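Local coordinates for Cg7008-pa (Drosophila melanogaster, PDB 2WAC), which cleaves both DNA and RNA as an endonuclease, works with the RNA-induced silencing complex, and binds symmetrically dimethylated arginines through its Tudor domain, at residues Tyr85-Gly89 with Lys110-Thr114. Sequence-based numbering, arbitrary orientation.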
loop_
_atom_site.group_PDB
_atom_site.type_symbol
_atom_site.label_atom_id
_atom_site.label_comp_id
_atom_site.label_asym_id
_atom_site.label_seq_id
_atom_site.Cartn_x
_atom_site.Cartn_y
_atom_site.Cartn_z
ATOM N N TYR A 85 -7.493 -2.614 7.222
ATOM C CA TYR A 85 -7.039 -1.685 8.255
ATOM C C TYR A 85 -6.634 -0.367 7.603
ATOM O O TYR A 85 -5.524 -0.223 7.088
ATOM C CB TYR A 85 -5.920 -2.310 9.097
ATOM C CG TYR A 85 -6.408 -3.509 9.880
ATOM C CD1 TYR A 85 -7.122 -3.342 11.066
ATOM C CD2 TYR A 85 -6.188 -4.808 9.420
ATOM C CE1 TYR A 85 -7.595 -4.438 11.786
ATOM C CE2 TYR A 85 -6.657 -5.913 10.132
ATOM C CZ TYR A 85 -7.359 -5.718 11.316
ATOM O OH TYR A 85 -7.829 -6.799 12.031
ATOM N N ILE A 86 -7.568 0.586 7.631
ATOM C CA ILE A 86 -7.527 1.788 6.782
ATOM C C ILE A 86 -6.377 2.759 7.043
ATOM O O ILE A 86 -6.058 3.593 6.192
ATOM C CB ILE A 86 -8.882 2.568 6.811
ATOM C CG1 ILE A 86 -9.277 2.948 8.246
ATOM C CG2 ILE A 86 -9.987 1.761 6.118
ATOM C CD1 ILE A 86 -10.197 4.159 8.340
ATOM N N ASP A 87 -5.755 2.650 8.211
ATOM C CA ASP A 87 -4.664 3.549 8.567
ATOM C C ASP A 87 -3.283 2.950 8.281
ATOM O O ASP A 87 -2.261 3.620 8.473
ATOM C CB ASP A 87 -4.796 3.984 10.030
ATOM C CG ASP A 87 -6.060 4.790 10.289
ATOM O OD1 ASP A 87 -6.456 5.592 9.412
ATOM O OD2 ASP A 87 -6.660 4.629 11.371
ATOM N N TYR A 88 -3.267 1.703 7.803
ATOM C CA TYR A 88 -2.020 0.960 7.563
ATOM C C TYR A 88 -1.956 0.267 6.203
ATOM O O TYR A 88 -0.918 0.299 5.538
ATOM C CB TYR A 88 -1.767 -0.048 8.692
ATOM C CG TYR A 88 -1.634 0.618 10.040
ATOM C CD1 TYR A 88 -0.401 1.092 10.486
ATOM C CD2 TYR A 88 -2.752 0.805 10.857
ATOM C CE1 TYR A 88 -0.280 1.724 11.720
ATOM C CE2 TYR A 88 -2.641 1.438 12.086
ATOM C CZ TYR A 88 -1.405 1.892 12.513
ATOM O OH TYR A 88 -1.298 2.514 13.735
ATOM N N GLY A 89 -3.053 -0.369 5.801
ATOM C CA GLY A 89 -3.136 -0.973 4.476
ATOM C C GLY A 89 -3.244 -2.484 4.406
ATOM O O GLY A 89 -3.563 -3.029 3.348
ATOM N N LYS A 110 -10.202 11.074 7.760
ATOM C CA LYS A 110 -9.977 10.291 6.551
ATOM C C LYS A 110 -8.933 9.214 6.837
ATOM O O LYS A 110 -8.131 9.369 7.763
ATOM C CB LYS A 110 -9.494 11.194 5.404
ATOM C CG LYS A 110 -10.343 12.442 5.130
ATOM C CD LYS A 110 -9.749 13.695 5.781
ATOM C CE LYS A 110 -10.389 14.000 7.132
ATOM N NZ LYS A 110 -9.400 14.524 8.120
ATOM N N PRO A 111 -8.941 8.115 6.057
ATOM C CA PRO A 111 -7.925 7.075 6.251
ATOM C C PRO A 111 -6.496 7.627 6.200
ATOM O O PRO A 111 -6.183 8.444 5.330
ATOM C CB PRO A 111 -8.171 6.129 5.076
ATOM C CG PRO A 111 -9.618 6.299 4.762
ATOM C CD PRO A 111 -9.885 7.760 4.980
ATOM N N TYR A 112 -5.647 7.185 7.128
ATOM C CA TYR A 112 -4.265 7.676 7.198
ATOM C C TYR A 112 -3.290 6.969 6.250
ATOM O O TYR A 112 -2.127 7.360 6.144
ATOM C CB TYR A 112 -3.752 7.695 8.646
ATOM C CG TYR A 112 -4.304 8.866 9.427
ATOM C CD1 TYR A 112 -3.853 10.164 9.179
ATOM C CD2 TYR A 112 -5.292 8.684 10.393
ATOM C CE1 TYR A 112 -4.366 11.249 9.879
ATOM C CE2 TYR A 112 -5.810 9.765 11.102
ATOM C CZ TYR A 112 -5.341 11.042 10.839
ATOM O OH TYR A 112 -5.849 12.116 11.533
ATOM N N ALA A 113 -3.779 5.947 5.550
ATOM C CA ALA A 113 -3.017 5.291 4.490
ATOM C C ALA A 113 -3.774 5.342 3.163
ATOM O O ALA A 113 -5.002 5.229 3.132
ATOM C CB ALA A 113 -2.693 3.851 4.870
ATOM N N THR A 114 -3.030 5.515 2.072
ATOM C CA THR A 114 -3.601 5.610 0.729
ATOM C C THR A 114 -2.912 4.613 -0.196
ATOM O O THR A 114 -1.684 4.512 -0.197
ATOM C CB THR A 114 -3.453 7.044 0.156
ATOM O OG1 THR A 114 -3.973 7.990 1.097
ATOM C CG2 THR A 114 -4.198 7.193 -1.174
HETATM O O HOH W 1 -6.693 3.043 3.632
#
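D87 and Y112 run alongside each other in the same direction where the turn between strands 80-85 and 91-95 of the Tudor barrel meets the entry to strand 113-118, in the staphylococcal nuclease-like (SN5) part of the extended Tudor domain. The pair illustrates how a single carboxylate oxygen can serve both a backbone amide and an arginine where two parts of a fold meet. The carboxylate and ring planes are 54° apart, and OD1 of D87 sits at the ring's edge, 3.4 Å from CD2 of Y112. With its CG beside the backbone N (chi1 -64°), D87 brings the anti lone pair of OD1 to the backbone N of Y112, a nearly straight bond of 2.9 Å. The same oxygen forms a salt bridge with R70, whose NH2 also reaches the carbonyl of K110. Replacing D87 with an alanine is likely to leave the Y112 amide without its acceptor and remove this carboxylate from R70. The contact thus joins the dimethylarginine-binding region, which includes this turn, to the SN5 part. Nearby, CB of I86 meets CB of P111 at 4.0 Å, and CB of A113 rests 3.6 Å from C of D87. A water donates to both I86 O and A113 O, while A113 N gives I86 O a weak bond of 3.3 Å.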